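Local coordinates for protein importin-95 (Chaetomium thermophilum, PDB 4XRI) that probably carries protein cargo into the nucleus as a flexible HEAT-repeat transport receptor of the importin-beta family, a role expected to involve binding a small GTPase, at residues Tyr656-Asn661 with Pro665-Met670; Ser617-Gly620 with Ser624-Glu627. The protein carries 2 engineered substitutions. All blocks are in the same frame, centred on the assembly; numbering follows the deposited sequence.

Contact 1: Tyr656-Asn661 with Pro665-Met670; sequences YNALGN and PSLCSM
Cys668 places its sulfur opposite the backbone N (chi1 -174°), and from there SG reaches back to the carbonyl oxygen of Leu659, while the same kind of first torsion at Leu667 turns its branch carbon to the methyl of Ala658. These two residues, neighbours on helix 665-682, face helix 648-660 in a helical hairpin of a HEAT-repeat protein: helix 648-660 stops, the chain turns, and helix 665-682 runs back. The two short helical segments are far from exactly antiparallel, their directions differing by 125° with a closest axis approach of 7.8 Å. At Leu659 and Cys668 the backbones come closer still, CA to CA 5.1 Å.

Cys668 faces the C-terminal end of helix 648-660, where carbonyl groups are gathered. Cys668 SG lies 3.4 Å from Leu659 O, and Cys668 CB 3.6 Å from the carbonyl oxygen O of Asn661, in the turn. The backbone takes part as well: the CA-H of Cys668 points at Ala658 O, 3.6 Å from CA to O with 148° at the hydrogen, while Asn661 N gives the same oxygen only a weak hydrogen bond.

Beside this polar patch the contact is apolar. Leu659 itself packs its side chain on Ala671, Ile672 and Val675 of helix 665-682, and on Phe693 and Tyr696 of helix 690-701. Phe630 of helix 625-640 packs on Ala658, which is buried between its neighbours. Across the hairpin the methyl of Ala658 faces the branch point of Leu667, with CB of the alanine 4.1 Å from CG of the leucine.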
loop_
_atom_site.group_PDB
_atom_site.type_symbol
_atom_site.label_atom_id
_atom_site.label_comp_id
_atom_site.label_asym_id
_atom_site.label_seq_id
_atom_site.Cartn_x
_atom_site.Cartn_y
_atom_site.Cartn_z
ATOM N N TYR A 656 27.206 13.654 -4.678
ATOM C CA TYR A 656 26.962 14.273 -5.978
ATOM C C TYR A 656 26.446 13.257 -6.993
ATOM O O TYR A 656 25.480 13.511 -7.709
ATOM C CB TYR A 656 28.239 14.922 -6.521
ATOM C CG TYR A 656 28.778 16.061 -5.689
ATOM C CD1 TYR A 656 27.941 16.823 -4.883
ATOM C CD2 TYR A 656 30.131 16.377 -5.714
ATOM C CE1 TYR A 656 28.437 17.867 -4.122
ATOM C CE2 TYR A 656 30.637 17.417 -4.958
ATOM C CZ TYR A 656 29.786 18.158 -4.166
ATOM O OH TYR A 656 30.288 19.195 -3.414
ATOM N N ASN A 657 27.102 12.104 -7.041
ATOM C CA ASN A 657 26.782 11.077 -8.024
ATOM C C ASN A 657 25.395 10.490 -7.805
ATOM O O ASN A 657 24.675 10.203 -8.761
ATOM C CB ASN A 657 27.830 9.968 -7.988
ATOM C CG ASN A 657 27.891 9.190 -9.282
ATOM O OD1 ASN A 657 27.432 8.050 -9.358
ATOM N ND2 ASN A 657 28.451 9.810 -10.318
ATOM N N ALA A 658 25.027 10.318 -6.541
ATOM C CA ALA A 658 23.694 9.846 -6.192
ATOM C C ALA A 658 22.649 10.888 -6.578
ATOM O O ALA A 658 21.571 10.550 -7.069
ATOM C CB ALA A 658 23.611 9.527 -4.707
ATOM N N LEU A 659 22.986 12.155 -6.362
ATOM C CA LEU A 659 22.101 13.264 -6.707
ATOM C C LEU A 659 21.814 13.330 -8.203
ATOM O O LEU A 659 20.687 13.599 -8.614
ATOM C CB LEU A 659 22.704 14.595 -6.246
ATOM C CG LEU A 659 22.513 15.001 -4.783
ATOM C CD1 LEU A 659 23.348 16.232 -4.473
ATOM C CD2 LEU A 659 21.042 15.258 -4.484
ATOM N N GLY A 660 22.840 13.094 -9.011
ATOM C CA GLY A 660 22.726 13.255 -10.449
ATOM C C GLY A 660 22.125 12.067 -11.176
ATOM O O GLY A 660 21.852 12.141 -12.375
ATOM N N ASN A 661 21.912 10.971 -10.457
ATOM C CA ASN A 661 21.418 9.743 -11.072
ATOM C C ASN A 661 19.955 9.471 -10.737
ATOM O O ASN A 661 19.647 8.805 -9.749
ATOM C CB ASN A 661 22.280 8.556 -10.642
ATOM C CG ASN A 661 21.919 7.279 -11.374
ATOM O OD1 ASN A 661 21.309 7.311 -12.445
ATOM N ND2 ASN A 661 22.297 6.143 -10.800
ATOM N N PRO A 665 15.823 6.112 -8.627
ATOM C CA PRO A 665 14.937 7.083 -7.971
ATOM C C PRO A 665 15.052 7.088 -6.452
ATOM O O PRO A 665 15.175 8.156 -5.851
ATOM C CB PRO A 665 13.536 6.630 -8.408
ATOM C CG PRO A 665 13.759 5.874 -9.668
ATOM C CD PRO A 665 15.069 5.178 -9.482
ATOM N N SER A 666 15.025 5.906 -5.848
ATOM C CA SER A 666 15.054 5.786 -4.397
ATOM C C SER A 666 16.333 6.366 -3.799
ATOM O O SER A 666 16.287 7.073 -2.793
ATOM C CB SER A 666 14.901 4.322 -3.986
ATOM O OG SER A 666 14.573 4.208 -2.612
ATOM N N LEU A 667 17.472 6.067 -4.419
ATOM C CA LEU A 667 18.748 6.580 -3.932
ATOM C C LEU A 667 18.868 8.078 -4.190
ATOM O O LEU A 667 19.430 8.813 -3.378
ATOM C CB LEU A 667 19.918 5.845 -4.584
ATOM C CG LEU A 667 21.287 6.256 -4.036
ATOM C CD1 LEU A 667 21.336 6.037 -2.531
ATOM C CD2 LEU A 667 22.406 5.498 -4.728
ATOM N N CYS A 668 18.339 8.524 -5.325
ATOM C CA CYS A 668 18.351 9.937 -5.668
ATOM C C CYS A 668 17.603 10.730 -4.606
ATOM O O CYS A 668 18.097 11.744 -4.115
ATOM C CB CYS A 668 17.724 10.169 -7.043
ATOM S SG CYS A 668 17.855 11.882 -7.649
ATOM N N SER A 669 16.418 10.244 -4.248
ATOM C CA SER A 669 15.620 10.862 -3.192
ATOM C C SER A 669 16.367 10.870 -1.862
ATOM O O SER A 669 16.316 11.848 -1.120
ATOM C CB SER A 669 14.276 10.143 -3.037
ATOM O OG SER A 669 13.387 10.509 -4.077
ATOM N N MET A 670 17.058 9.772 -1.568
ATOM C CA MET A 670 17.869 9.675 -0.358
ATOM C C MET A 670 19.008 10.689 -0.374
ATOM O O MET A 670 19.357 11.264 0.656
ATOM C CB MET A 670 18.429 8.259 -0.205
ATOM C CG MET A 670 19.227 8.044 1.064
ATOM S SD MET A 670 18.220 8.162 2.554
ATOM C CE MET A 670 17.344 6.601 2.496
#

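Contact 2: Ser617-Gly620 with Ser624-Glu627; sequences STCG and SVPE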
loop_
_atom_site.group_PDB
_atom_site.type_symbol
_atom_site.label_atom_id
_atom_site.label_comp_id
_atom_site.label_asym_id
_atom_site.label_seq_id
_atom_site.Cartn_x
_atom_site.Cartn_y
_atom_site.Cartn_z
ATOM N N SER A 617 31.734 2.151 -2.875
ATOM C CA SER A 617 32.566 2.046 -4.071
ATOM C C SER A 617 32.410 0.702 -4.777
ATOM O O SER A 617 32.811 0.551 -5.930
ATOM C CB SER A 617 34.039 2.269 -3.716
ATOM O OG SER A 617 34.520 1.240 -2.869
ATOM N N THR A 618 31.830 -0.272 -4.083
ATOM C CA THR A 618 31.654 -1.604 -4.648
ATOM C C THR A 618 30.195 -1.941 -4.912
ATOM O O THR A 618 29.875 -3.057 -5.316
ATOM C CB THR A 618 32.242 -2.677 -3.729
ATOM O OG1 THR A 618 31.611 -2.609 -2.445
ATOM C CG2 THR A 618 33.712 -2.447 -3.567
ATOM N N CYS A 619 29.310 -0.979 -4.679
ATOM C CA CYS A 619 27.898 -1.179 -4.963
ATOM C C CYS A 619 27.638 -0.999 -6.447
ATOM O O CYS A 619 28.517 -0.563 -7.187
ATOM C CB CYS A 619 27.035 -0.216 -4.150
ATOM S SG CYS A 619 27.012 -0.600 -2.406
ATOM N N GLY A 620 26.427 -1.337 -6.876
ATOM C CA GLY A 620 26.054 -1.206 -8.270
ATOM C C GLY A 620 24.737 -1.880 -8.602
ATOM O O GLY A 620 24.407 -2.926 -8.045
ATOM N N SER A 624 19.836 -2.622 -2.290
ATOM C CA SER A 624 19.289 -1.865 -1.171
ATOM C C SER A 624 20.409 -1.281 -0.319
ATOM O O SER A 624 20.161 -0.534 0.628
ATOM C CB SER A 624 18.383 -2.752 -0.314
ATOM O OG SER A 624 19.123 -3.781 0.314
ATOM N N VAL A 625 21.643 -1.627 -0.666
ATOM C CA VAL A 625 22.806 -1.280 0.147
ATOM C C VAL A 625 23.186 0.210 0.152
ATOM O O VAL A 625 23.437 0.762 1.221
ATOM C CB VAL A 625 24.044 -2.097 -0.292
ATOM C CG1 VAL A 625 25.276 -1.653 0.472
ATOM C CG2 VAL A 625 23.796 -3.584 -0.082
ATOM N N PRO A 626 23.248 0.864 -1.029
ATOM C CA PRO A 626 23.645 2.277 -0.969
ATOM C C PRO A 626 22.691 3.126 -0.135
ATOM O O PRO A 626 23.119 4.071 0.526
ATOM C CB PRO A 626 23.615 2.717 -2.442
ATOM C CG PRO A 626 23.768 1.473 -3.222
ATOM C CD PRO A 626 23.057 0.418 -2.422
ATOM N N GLU A 627 21.410 2.777 -0.164
ATOM C CA GLU A 627 20.400 3.512 0.585
ATOM C C GLU A 627 20.596 3.336 2.087
ATOM O O GLU A 627 20.431 4.280 2.858
ATOM C CB GLU A 627 19.000 3.057 0.170
ATOM C CG GLU A 627 17.873 3.866 0.777
ATOM C CD GLU A 627 16.573 3.698 0.015
ATOM O OE1 GLU A 627 15.512 4.092 0.544
ATOM O OE2 GLU A 627 16.617 3.176 -1.119
#
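Cys619 turns its side chain toward the start of helix 625-640, its CB directed at Val625 and Pro626. The cysteine belongs to the loop that follows helix 605-616 in this stack of HEAT-type helices. With chi1 at -70° the sulfur stands beside the backbone N and opposite the carbonyl carbon. That conformation brings Cys619 SG 3.5 Å from Val625 CG1; Cys619 CB lies 3.8 Å from Pro626 CG.

Val625 uses one branch for this. CG1 lies opposite its own backbone N (chi1 175°) and is the methyl that touches the sulfur; CG2 points elsewhere. Pro626 offers a corner of its ring: its CG is the ring atom nearest to both CB and SG of Cys619, 3.9 Å from Cys619 SG. The sulfur touches the valine methyl and the proline CG from two directions about a right angle apart. Val625 also packs on Ile615 of helix 605-616 and on helix 573-597, and Pro626 on Leu616, while Ser623 OG is hydrogen-bonded to Val625 N.

The thiol works here as a compact apolar group: across this contact it meets only carbon, so the join between loop and helix start probably rests on dispersion and shape rather than on polar bonding.

In the fold
Going from the N terminus, the chain leaves helix 605-616 and contact 2 closes the short turn into helix 625-640. Helix 648-660 follows, and contact 1 closes the turn into helix 665-682, with the loop between helices 625-640 and 648-660 lying between the two closures. They are in series, neither nested nor crossing, with centres about 12 Å apart. They meet directly where the helices 625-640 and 665-682 start side by side: Ser666 OG and Glu627 OE2 form a probable hydrogen bond of 2.7 Å, Leu667 packs on Pro626, and Met670 lies against Glu627. Helices 625-640 and 665-682 are thereby joined near their N-terminal ends.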